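Long-range contacts in probable glutathione S-transferase GSTU1 (Oryza sativa, PDB 1OYJ), which catalyses the conjugation of reduced glutathione to a wide range of hydrophobic electrophiles, as a member of the tau family of glutathione transferases: residues L162-T173 with W197-V207; L115-W123 with W175-G183. All blocks are in the same frame, centred on the assembly; numbering follows the deposited sequence.

Interaction 1: residues L162-T173 with W197-V207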
loop_
_atom_site.group_PDB
_atom_site.type_symbol
_atom_site.label_atom_id
_atom_site.label_comp_id
_atom_site.label_asym_id
_atom_site.label_seq_id
_atom_site.Cartn_x
_atom_site.Cartn_y
_atom_site.Cartn_z
ATOM N N LEU A 162 -15.572 -13.772 -4.657
ATOM C CA LEU A 162 -14.579 -12.998 -3.966
ATOM C C LEU A 162 -14.050 -11.837 -4.799
ATOM O O LEU A 162 -13.754 -11.990 -5.954
ATOM C CB LEU A 162 -13.434 -13.897 -3.544
ATOM C CG LEU A 162 -13.815 -15.056 -2.592
ATOM C CD1 LEU A 162 -12.646 -15.951 -2.511
ATOM C CD2 LEU A 162 -14.211 -14.629 -1.192
ATOM N N GLY A 163 -14.033 -10.648 -4.202
ATOM C CA GLY A 163 -13.398 -9.488 -4.769
ATOM C C GLY A 163 -12.008 -9.242 -4.139
ATOM O O GLY A 163 -11.552 -9.942 -3.149
ATOM N N PHE A 164 -11.369 -8.197 -4.660
ATOM C CA PHE A 164 -10.081 -7.727 -4.109
ATOM C C PHE A 164 -9.992 -7.646 -2.581
ATOM O O PHE A 164 -9.117 -8.219 -1.975
ATOM C CB PHE A 164 -9.772 -6.366 -4.676
ATOM C CG PHE A 164 -8.367 -5.895 -4.472
ATOM C CD1 PHE A 164 -7.313 -6.544 -5.003
ATOM C CD2 PHE A 164 -8.111 -4.692 -3.845
ATOM C CE1 PHE A 164 -5.993 -6.033 -4.824
ATOM C CE2 PHE A 164 -6.810 -4.143 -3.769
ATOM C CZ PHE A 164 -5.767 -4.853 -4.182
ATOM N N VAL A 165 -10.896 -6.953 -1.923
ATOM C CA VAL A 165 -10.840 -6.859 -0.483
ATOM C C VAL A 165 -11.147 -8.150 0.159
ATOM O O VAL A 165 -10.532 -8.466 1.184
ATOM C CB VAL A 165 -11.844 -5.774 0.058
ATOM C CG1 VAL A 165 -11.816 -5.696 1.548
ATOM C CG2 VAL A 165 -11.448 -4.394 -0.495
ATOM N N ASP A 166 -12.102 -8.913 -0.383
ATOM C CA ASP A 166 -12.421 -10.199 0.201
ATOM C C ASP A 166 -11.136 -11.074 0.263
ATOM O O ASP A 166 -10.842 -11.668 1.265
ATOM C CB ASP A 166 -13.442 -10.943 -0.531
ATOM C CG ASP A 166 -14.786 -10.188 -0.615
ATOM O OD1 ASP A 166 -15.509 -10.065 0.402
ATOM O OD2 ASP A 166 -15.153 -9.771 -1.736
ATOM N N VAL A 167 -10.436 -11.121 -0.844
ATOM C CA VAL A 167 -9.202 -11.863 -0.912
ATOM C C VAL A 167 -8.156 -11.343 0.013
ATOM O O VAL A 167 -7.474 -12.121 0.703
ATOM C CB VAL A 167 -8.763 -12.070 -2.362
ATOM C CG1 VAL A 167 -7.435 -12.845 -2.392
ATOM C CG2 VAL A 167 -9.772 -12.914 -3.104
ATOM N N ALA A 168 -7.992 -10.038 0.105
ATOM C CA ALA A 168 -7.012 -9.478 1.038
ATOM C C ALA A 168 -7.286 -9.855 2.499
ATOM O O ALA A 168 -6.358 -10.023 3.266
ATOM C CB ALA A 168 -6.978 -7.999 0.918
ATOM N N LEU A 169 -8.562 -9.915 2.888
ATOM C CA LEU A 169 -8.884 -10.075 4.308
ATOM C C LEU A 169 -9.065 -11.570 4.678
ATOM O O LEU A 169 -8.805 -11.989 5.808
ATOM C CB LEU A 169 -10.248 -9.390 4.583
ATOM C CG LEU A 169 -10.744 -9.444 6.045
ATOM C CD1 LEU A 169 -9.723 -8.960 7.026
ATOM C CD2 LEU A 169 -12.017 -8.644 6.199
ATOM N N VAL A 170 -9.516 -12.374 3.701
ATOM C CA VAL A 170 -9.978 -13.755 4.087
ATOM C C VAL A 170 -8.971 -14.646 4.790
ATOM O O VAL A 170 -9.357 -15.362 5.692
ATOM C CB VAL A 170 -10.677 -14.474 2.979
ATOM C CG1 VAL A 170 -9.777 -14.864 1.912
ATOM C CG2 VAL A 170 -11.544 -15.653 3.499
ATOM N N PRO A 171 -7.683 -14.581 4.452
ATOM C CA PRO A 171 -6.738 -15.404 5.208
ATOM C C PRO A 171 -6.715 -15.132 6.705
ATOM O O PRO A 171 -6.517 -16.049 7.507
ATOM C CB PRO A 171 -5.396 -15.154 4.539
ATOM C CG PRO A 171 -5.785 -14.645 3.118
ATOM C CD PRO A 171 -7.025 -13.843 3.353
ATOM N N PHE A 172 -7.025 -13.918 7.104
ATOM C CA PHE A 172 -7.016 -13.626 8.491
ATOM C C PHE A 172 -8.202 -14.249 9.233
ATOM O O PHE A 172 -8.159 -14.356 10.458
ATOM C CB PHE A 172 -6.931 -12.094 8.707
ATOM C CG PHE A 172 -5.655 -11.505 8.234
ATOM C CD1 PHE A 172 -5.546 -10.877 6.983
ATOM C CD2 PHE A 172 -4.523 -11.610 9.001
ATOM C CE1 PHE A 172 -4.307 -10.382 6.614
ATOM C CE2 PHE A 172 -3.358 -11.129 8.576
ATOM C CZ PHE A 172 -3.240 -10.524 7.409
ATOM N N THR A 173 -9.223 -14.682 8.480
ATOM C CA THR A 173 -10.336 -15.388 9.140
ATOM C C THR A 173 -9.801 -16.671 9.845
ATOM O O THR A 173 -10.361 -17.128 10.824
ATOM C CB THR A 173 -11.456 -15.744 8.225
ATOM O OG1 THR A 173 -11.056 -16.720 7.217
ATOM C CG2 THR A 173 -12.004 -14.499 7.544
ATOM N N TRP A 197 -19.755 -13.420 7.206
ATOM C CA TRP A 197 -18.929 -13.301 5.994
ATOM C C TRP A 197 -17.772 -14.345 6.019
ATOM O O TRP A 197 -17.525 -15.041 4.993
ATOM C CB TRP A 197 -18.385 -11.881 5.801
ATOM C CG TRP A 197 -17.336 -11.742 4.769
ATOM C CD1 TRP A 197 -17.489 -11.504 3.445
ATOM C CD2 TRP A 197 -15.949 -11.806 4.997
ATOM N NE1 TRP A 197 -16.259 -11.475 2.839
ATOM C CE2 TRP A 197 -15.308 -11.596 3.789
ATOM C CE3 TRP A 197 -15.193 -11.932 6.143
ATOM C CZ2 TRP A 197 -13.942 -11.637 3.654
ATOM C CZ3 TRP A 197 -13.869 -11.900 6.047
ATOM C CH2 TRP A 197 -13.226 -11.746 4.796
ATOM N N ALA A 198 -17.130 -14.490 7.170
ATOM C CA ALA A 198 -16.023 -15.463 7.263
ATOM C C ALA A 198 -16.563 -16.897 7.007
ATOM O O ALA A 198 -15.982 -17.682 6.274
ATOM C CB ALA A 198 -15.306 -15.355 8.618
ATOM N N ARG A 199 -17.776 -17.204 7.500
ATOM C CA ARG A 199 -18.333 -18.570 7.293
ATOM C C ARG A 199 -18.662 -18.793 5.795
ATOM O O ARG A 199 -18.386 -19.847 5.217
ATOM C CB ARG A 199 -19.590 -18.806 8.145
ATOM C CG ARG A 199 -19.323 -19.020 9.585
ATOM C CD ARG A 199 -20.527 -19.413 10.394
ATOM N NE ARG A 199 -21.680 -18.517 10.262
ATOM C CZ ARG A 199 -21.908 -17.474 11.050
ATOM N NH1 ARG A 199 -21.051 -17.137 11.979
ATOM N NH2 ARG A 199 -22.995 -16.766 10.911
ATOM N N ARG A 200 -19.237 -17.782 5.155
ATOM C CA ARG A 200 -19.581 -17.830 3.707
ATOM C C ARG A 200 -18.283 -18.060 2.869
ATOM O O ARG A 200 -18.166 -18.966 2.095
ATOM C CB ARG A 200 -20.197 -16.467 3.355
ATOM C CG ARG A 200 -20.550 -16.069 1.893
ATOM C CD ARG A 200 -21.477 -14.718 1.851
ATOM N NE ARG A 200 -22.291 -14.587 3.050
ATOM C CZ ARG A 200 -22.272 -13.611 3.962
ATOM N NH1 ARG A 200 -21.612 -12.478 3.828
ATOM N NH2 ARG A 200 -23.070 -13.746 5.028
ATOM N N CYS A 201 -17.284 -17.221 3.113
ATOM C CA CYS A 201 -16.034 -17.375 2.429
ATOM C C CYS A 201 -15.451 -18.796 2.653
ATOM O O CYS A 201 -14.857 -19.378 1.738
ATOM C CB CYS A 201 -15.049 -16.286 2.822
ATOM S SG CYS A 201 -15.541 -14.623 2.212
ATOM N N GLY A 202 -15.657 -19.319 3.846
ATOM C CA GLY A 202 -15.057 -20.565 4.243
ATOM C C GLY A 202 -15.582 -21.774 3.480
ATOM O O GLY A 202 -15.066 -22.876 3.632
ATOM N N ARG A 203 -16.660 -21.582 2.722
ATOM C CA ARG A 203 -17.252 -22.630 1.937
ATOM C C ARG A 203 -16.777 -22.625 0.492
ATOM O O ARG A 203 -17.043 -23.526 -0.344
ATOM C CB ARG A 203 -18.816 -22.480 2.011
ATOM C CG ARG A 203 -19.457 -22.702 3.466
ATOM C CD ARG A 203 -20.858 -21.986 3.773
ATOM N NE ARG A 203 -21.360 -22.179 5.146
ATOM C CZ ARG A 203 -21.957 -21.222 5.905
ATOM N NH1 ARG A 203 -22.165 -20.024 5.441
ATOM N NH2 ARG A 203 -22.390 -21.485 7.141
ATOM N N ILE A 204 -16.065 -21.605 0.164
ATOM C CA ILE A 204 -15.633 -21.439 -1.183
ATOM C C ILE A 204 -14.361 -22.296 -1.413
ATOM O O ILE A 204 -13.451 -22.295 -0.579
ATOM C CB ILE A 204 -15.425 -19.965 -1.424
ATOM C CG1 ILE A 204 -16.776 -19.246 -1.415
ATOM C CG2 ILE A 204 -14.773 -19.761 -2.754
ATOM C CD1 ILE A 204 -16.596 -17.686 -1.575
ATOM N N ASP A 205 -14.322 -23.025 -2.536
ATOM C CA ASP A 205 -13.251 -24.025 -2.803
ATOM C C ASP A 205 -11.827 -23.436 -2.719
ATOM O O ASP A 205 -10.942 -24.052 -2.155
ATOM C CB ASP A 205 -13.391 -24.687 -4.160
ATOM C CG ASP A 205 -14.603 -25.650 -4.249
ATOM O OD1 ASP A 205 -14.898 -26.019 -5.383
ATOM O OD2 ASP A 205 -15.343 -26.045 -3.309
ATOM N N SER A 206 -11.612 -22.275 -3.296
ATOM C CA SER A 206 -10.294 -21.682 -3.232
ATOM C C SER A 206 -9.856 -21.485 -1.780
ATOM O O SER A 206 -8.665 -21.652 -1.435
ATOM C CB SER A 206 -10.256 -20.338 -3.992
ATOM O OG SER A 206 -11.176 -19.389 -3.451
ATOM N N VAL A 207 -10.789 -21.107 -0.921
ATOM C CA VAL A 207 -10.490 -20.773 0.454
ATOM C C VAL A 207 -10.293 -22.058 1.242
ATOM O O VAL A 207 -9.428 -22.132 2.093
ATOM C CB VAL A 207 -11.655 -19.871 1.067
ATOM C CG1 VAL A 207 -11.400 -19.659 2.481
ATOM C CG2 VAL A 207 -11.714 -18.504 0.364
HETATM O O HOH W 1 -13.241 -18.122 5.882
#

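Interaction 2: residues L115-W123 with W175-G183. With GSH (glutathione), chain O.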
loop_
_atom_site.group_PDB
_atom_site.type_symbol
_atom_site.label_atom_id
_atom_site.label_comp_id
_atom_site.label_asym_id
_atom_site.label_seq_id
_atom_site.Cartn_x
_atom_site.Cartn_y
_atom_site.Cartn_z
ATOM N N LEU A 115 -4.315 -5.644 10.280
ATOM C CA LEU A 115 -4.566 -7.015 10.714
ATOM C C LEU A 115 -3.278 -7.667 11.233
ATOM O O LEU A 115 -3.179 -8.132 12.378
ATOM C CB LEU A 115 -5.212 -7.822 9.595
ATOM C CG LEU A 115 -6.731 -7.886 9.513
ATOM C CD1 LEU A 115 -7.283 -8.662 10.721
ATOM C CD2 LEU A 115 -7.314 -6.512 9.554
ATOM N N TYR A 116 -2.311 -7.724 10.389
ATOM C CA TYR A 116 -1.105 -8.414 10.778
ATOM C C TYR A 116 -0.475 -7.809 12.004
ATOM O O TYR A 116 -0.212 -8.515 12.976
ATOM C CB TYR A 116 -0.144 -8.394 9.659
ATOM C CG TYR A 116 1.182 -9.012 9.985
ATOM C CD1 TYR A 116 1.294 -10.357 10.061
ATOM C CD2 TYR A 116 2.305 -8.249 10.129
ATOM C CE1 TYR A 116 2.477 -10.958 10.300
ATOM C CE2 TYR A 116 3.543 -8.854 10.370
ATOM C CZ TYR A 116 3.598 -10.227 10.452
ATOM O OH TYR A 116 4.778 -10.914 10.701
ATOM N N ASP A 117 -0.247 -6.521 12.001
ATOM C CA ASP A 117 0.439 -5.895 13.119
ATOM C C ASP A 117 -0.382 -5.899 14.392
ATOM O O ASP A 117 0.127 -6.139 15.507
ATOM C CB ASP A 117 0.805 -4.423 12.813
ATOM C CG ASP A 117 1.812 -4.247 11.631
ATOM O OD1 ASP A 117 2.879 -4.882 11.618
ATOM O OD2 ASP A 117 1.544 -3.497 10.644
ATOM N N CYS A 118 -1.661 -5.593 14.258
ATOM C CA CYS A 118 -2.466 -5.472 15.415
ATOM C C CYS A 118 -2.763 -6.817 15.973
ATOM O O CYS A 118 -2.885 -6.980 17.186
ATOM C CB CYS A 118 -3.711 -4.654 15.132
ATOM S SG CYS A 118 -3.265 -3.037 14.370
ATOM N N GLY A 119 -2.846 -7.809 15.087
ATOM C CA GLY A 119 -3.001 -9.150 15.546
ATOM C C GLY A 119 -1.820 -9.679 16.311
ATOM O O GLY A 119 -2.029 -10.372 17.348
ATOM N N SER A 120 -0.614 -9.362 15.854
ATOM C CA SER A 120 0.562 -9.883 16.473
ATOM C C SER A 120 0.699 -9.413 17.945
ATOM O O SER A 120 1.206 -10.169 18.810
ATOM C CB SER A 120 1.823 -9.434 15.735
ATOM O OG SER A 120 1.837 -10.001 14.435
ATOM N N ARG A 121 0.255 -8.208 18.227
ATOM C CA ARG A 121 0.288 -7.725 19.600
ATOM C C ARG A 121 -0.466 -8.630 20.534
ATOM O O ARG A 121 -0.125 -8.683 21.723
ATOM C CB ARG A 121 -0.366 -6.347 19.707
ATOM C CG ARG A 121 0.395 -5.316 18.820
ATOM C CD ARG A 121 -0.231 -3.942 18.827
ATOM N NE ARG A 121 0.617 -2.949 18.175
ATOM C CZ ARG A 121 0.362 -1.640 18.208
ATOM N NH1 ARG A 121 -0.714 -1.175 18.856
ATOM N NH2 ARG A 121 1.203 -0.798 17.630
ATOM N N LEU A 122 -1.492 -9.331 20.024
ATOM C CA LEU A 122 -2.310 -10.148 20.914
ATOM C C LEU A 122 -1.498 -11.323 21.468
ATOM O O LEU A 122 -1.767 -11.823 22.579
ATOM C CB LEU A 122 -3.539 -10.667 20.223
ATOM C CG LEU A 122 -4.451 -9.622 19.614
ATOM C CD1 LEU A 122 -5.665 -10.258 19.012
ATOM C CD2 LEU A 122 -4.927 -8.609 20.637
ATOM N N TRP A 123 -0.486 -11.762 20.746
ATOM C CA TRP A 123 0.271 -12.857 21.344
ATOM C C TRP A 123 1.632 -12.466 21.808
ATOM O O TRP A 123 2.357 -13.324 22.393
ATOM C CB TRP A 123 0.351 -14.116 20.467
ATOM C CG TRP A 123 0.612 -13.872 19.121
ATOM C CD1 TRP A 123 1.797 -13.721 18.554
ATOM C CD2 TRP A 123 -0.354 -13.722 18.107
ATOM N NE1 TRP A 123 1.651 -13.500 17.211
ATOM C CE2 TRP A 123 0.332 -13.446 16.919
ATOM C CE3 TRP A 123 -1.742 -13.765 18.080
ATOM C CZ2 TRP A 123 -0.295 -13.219 15.735
ATOM C CZ3 TRP A 123 -2.372 -13.560 16.882
ATOM C CH2 TRP A 123 -1.649 -13.301 15.725
ATOM N N TRP A 175 -7.177 -16.780 11.620
ATOM C CA TRP A 175 -6.600 -16.282 12.850
ATOM C C TRP A 175 -7.661 -15.753 13.777
ATOM O O TRP A 175 -7.334 -15.354 14.902
ATOM C CB TRP A 175 -5.573 -15.180 12.510
ATOM C CG TRP A 175 -4.480 -15.615 11.604
ATOM C CD1 TRP A 175 -4.592 -15.999 10.365
ATOM C CD2 TRP A 175 -3.084 -15.725 11.917
ATOM N NE1 TRP A 175 -3.373 -16.326 9.835
ATOM C CE2 TRP A 175 -2.430 -16.162 10.781
ATOM C CE3 TRP A 175 -2.332 -15.485 13.034
ATOM C CZ2 TRP A 175 -1.054 -16.346 10.725
ATOM C CZ3 TRP A 175 -0.981 -15.732 12.971
ATOM C CH2 TRP A 175 -0.370 -16.122 11.839
ATOM N N PHE A 176 -8.929 -15.721 13.363
ATOM C CA PHE A 176 -9.934 -15.088 14.221
ATOM C C PHE A 176 -9.972 -15.800 15.604
ATOM O O PHE A 176 -10.002 -15.178 16.653
ATOM C CB PHE A 176 -11.335 -15.046 13.610
ATOM C CG PHE A 176 -11.548 -13.937 12.573
ATOM C CD1 PHE A 176 -10.526 -13.076 12.203
ATOM C CD2 PHE A 176 -12.778 -13.826 11.938
ATOM C CE1 PHE A 176 -10.725 -12.128 11.250
ATOM C CE2 PHE A 176 -12.958 -12.775 10.994
ATOM C CZ PHE A 176 -11.950 -12.004 10.651
ATOM N N TYR A 177 -9.861 -17.110 15.560
ATOM C CA TYR A 177 -9.942 -17.933 16.756
ATOM C C TYR A 177 -8.843 -17.554 17.691
ATOM O O TYR A 177 -9.112 -17.358 18.860
ATOM C CB TYR A 177 -9.951 -19.446 16.415
ATOM C CG TYR A 177 -9.866 -20.346 17.657
ATOM C CD1 TYR A 177 -10.945 -20.464 18.546
ATOM C CD2 TYR A 177 -8.712 -21.034 17.961
ATOM C CE1 TYR A 177 -10.863 -21.302 19.737
ATOM C CE2 TYR A 177 -8.632 -21.872 19.098
ATOM C CZ TYR A 177 -9.712 -22.000 19.990
ATOM O OH TYR A 177 -9.633 -22.807 21.133
ATOM N N SER A 178 -7.627 -17.416 17.170
ATOM C CA SER A 178 -6.489 -17.006 17.936
ATOM C C SER A 178 -6.661 -15.578 18.507
ATOM O O SER A 178 -6.240 -15.329 19.638
ATOM C CB SER A 178 -5.210 -17.103 17.082
ATOM O OG SER A 178 -4.945 -18.439 16.684
ATOM N N TYR A 179 -7.275 -14.690 17.741
ATOM C CA TYR A 179 -7.530 -13.343 18.234
ATOM C C TYR A 179 -8.486 -13.429 19.399
ATOM O O TYR A 179 -8.312 -12.690 20.366
ATOM C CB TYR A 179 -8.189 -12.444 17.199
ATOM C CG TYR A 179 -7.382 -12.183 15.940
ATOM C CD1 TYR A 179 -6.047 -12.375 15.890
ATOM C CD2 TYR A 179 -7.979 -11.694 14.854
ATOM C CE1 TYR A 179 -5.353 -12.156 14.711
ATOM C CE2 TYR A 179 -7.294 -11.441 13.724
ATOM C CZ TYR A 179 -6.003 -11.690 13.657
ATOM O OH TYR A 179 -5.351 -11.408 12.447
ATOM N N GLU A 180 -9.486 -14.313 19.270
ATOM C CA GLU A 180 -10.470 -14.551 20.325
ATOM C C GLU A 180 -9.913 -15.017 21.619
ATOM O O GLU A 180 -10.217 -14.431 22.701
ATOM C CB GLU A 180 -11.621 -15.495 19.914
ATOM C CG GLU A 180 -12.559 -14.860 18.911
ATOM C CD GLU A 180 -13.585 -15.805 18.310
ATOM O OE1 GLU A 180 -13.362 -17.020 18.298
ATOM O OE2 GLU A 180 -14.626 -15.311 17.894
ATOM N N ARG A 181 -9.049 -16.011 21.542
ATOM C CA ARG A 181 -8.514 -16.559 22.748
ATOM C C ARG A 181 -7.504 -15.602 23.366
ATOM O O ARG A 181 -7.472 -15.436 24.572
ATOM C CB ARG A 181 -7.864 -17.929 22.454
ATOM C CG ARG A 181 -8.910 -18.974 22.020
ATOM C CD ARG A 181 -8.767 -20.290 22.604
ATOM N NE ARG A 181 -8.889 -20.353 24.059
ATOM C CZ ARG A 181 -8.052 -21.044 24.824
ATOM N NH1 ARG A 181 -8.227 -21.122 26.139
ATOM N NH2 ARG A 181 -7.011 -21.661 24.275
ATOM N N CYS A 182 -6.715 -14.926 22.553
ATOM C CA CYS A 182 -5.704 -14.052 23.123
ATOM C C CYS A 182 -6.260 -12.694 23.517
ATOM O O CYS A 182 -5.838 -12.133 24.520
ATOM C CB CYS A 182 -4.541 -13.860 22.179
ATOM S SG CYS A 182 -3.699 -15.324 21.628
ATOM N N GLY A 183 -7.215 -12.193 22.756
ATOM C CA GLY A 183 -7.761 -10.905 22.992
ATOM C C GLY A 183 -8.935 -10.809 23.946
ATOM O O GLY A 183 -9.283 -9.716 24.397
HETATM N N1 GSH O . 0.818 4.973 13.358
HETATM C CA1 GSH O . 0.621 3.769 14.168
HETATM C C1 GSH O . 0.956 4.129 15.597
HETATM O O11 GSH O . 1.796 3.499 16.227
HETATM O O12 GSH O . 0.414 5.070 16.144
HETATM C CB1 GSH O . -0.855 3.261 13.969
HETATM C CG1 GSH O . -1.132 1.958 14.730
HETATM C CD1 GSH O . -2.475 1.221 14.532
HETATM O OE1 GSH O . -2.832 0.868 13.423
HETATM N N2 GSH O . -3.161 0.943 15.645
HETATM C CA2 GSH O . -4.264 -0.018 15.730
HETATM C C2 GSH O . -5.551 0.648 16.083
HETATM O O2 GSH O . -6.536 -0.019 16.475
HETATM C CB2 GSH O . -3.931 -1.128 16.711
HETATM S SG2 GSH O . -2.487 -2.023 16.110
HETATM N N3 GSH O . -5.509 1.999 15.880
HETATM C CA3 GSH O . -6.705 2.816 15.990
HETATM C C3 GSH O . -7.782 2.566 14.935
HETATM O O31 GSH O . -7.469 1.931 13.872
HETATM O O32 GSH O . -8.957 3.011 15.167
#

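Interaction 1: residues L162-T173 with W197-V207
The Trp197 indole meets Asp166 at its edge. Its NE1 gives a hydrogen bond to Asp166 OD1 (2.9 Å, N-H...O 144°), with ring and carboxylate planes 27° apart. OD1 is met on its anti side. Asp166 O also lies at the indole edge, in the ring plane. Over one indole face sits Cys201 SG, 3.2 Å above the plane and shifted toward the rim. CG of Trp197 lies anti to the backbone N (chi1 168°), which carries the indole across to the 162-173 segment. Leu169 CG reaches Trp197 CH2 at 3.6 Å, and Thr173 CG2 reaches Trp197 CZ3 at 3.5 Å. Both atoms stand oblique to the ring, and the threonine side chain crosses that of Trp197 at about a right angle. With an alanine in place of Trp197, Asp166 OD1 would probably lose one of its donors and a gap would open beside Leu169 and Thr173. Four N-H groups hold the Asp166 carboxylate: OD1 also accepts from the Phe154 amide and OD2 from the Gly155 amide. Asp166 OD2 further accepts from Gly163 N (2.8 Å). Gly163 is the N-cap of helix 164-169, so this bond is one half of the N-terminal capping box known in the GST C-terminal domain. The N-cap glycine cannot supply the usual side-chain half. Leu162 and Val167 flank the box as a hydrophobic staple, CB to CG2 3.8 Å. Leu162 turns its other side to the 197-207 segment: CD2 packs on Cys201 SG and meets Ile204 CD1 tip to tip, while CD1 lies near Val207 CG2. Val170 CG2 touches Cys201 CB at 3.6 Å. Thr173 OG1 donates to Val170 O in the carbonyl plane. A water donates to Thr173 OG1 and, at 2.8 Å, to Ala198 O, bridging the segments.

Interaction 2: residues L115-W123 with W175-G183
Leu115 opens the contact by laying CD1 against Tyr179 OH, 3.8 Å away, with the two side chains at about a right angle. Here two helices of the all-helical GST C-terminal domain pack knobs-into-holes: Tyr179 is the knob, and Leu115, Gly119, Leu122 and Trp123 form the hole. The local axes come within 9.1 Å and cross at 45°. Cys118 points elsewhere. Its SG is covalently bound to SG2 of a glutathione, at 2.2 Å, a mixed disulfide on the side of helix 97-124 that faces Ile140. Gly119 lets the tyrosine ring come close, and its CA lies 3.9 Å from Tyr179 CE1. A CB at this position would run into that same ring atom. Arg121, extended from CG to NE, brings its guanidinium beside the bound glutathione. SG2 sits over one face, toward the rim, with NH1 the nearest atom. The same NH1 forms a long, weak ion pair with Glu136. Leu122 returns to the helix 176-183 side: its CD1 touches Tyr179 CA at 3.7 Å, and its CB packs on Cys182 CB. Its carbonyl oxygen also meets Cys182 CB and accepts a bond from Gln130 NE2. Trp123 closes the segment. Its CG stands between the backbone N and the carbonyl carbon (chi1 44°), which folds the indole back over Gly119 O and Ser120 CA on one face. The far edge of the indole then reaches Tyr179 and Trp175. CZ3 meets the Tyr179 ring edge to edge, and Val221 and Leu224 of helix 214-229 also touch the indole. The Trp175 ring is slid well aside from it, planes 30° apart, and the pair closes with Trp123 CH2 on Trp175 CE3 at 3.5 Å.

Interactions 1 and 2 have centres 18 Å apart but share one apolar seam. Phe172, in the 162-173 segment, places CD2 3.5 Å from Tyr179 OH and 3.9 Å from Leu115 CB. Leu169, which packs on Trp197 in interaction 1, also touches Leu115 CG with its CD1 (4.0 Å). The C-terminal domain is thus packed continuously from helix 192-201 to helix 97-124. Interaction 2 lies nearer the glutathione site: the Trp175 side chain is about 7 Å from that of Ser15 and from a second bound glutathione, distinct from the one on Cys118. In interaction 1 the Leu169 side chain is about 13 Å from a bound glutathione.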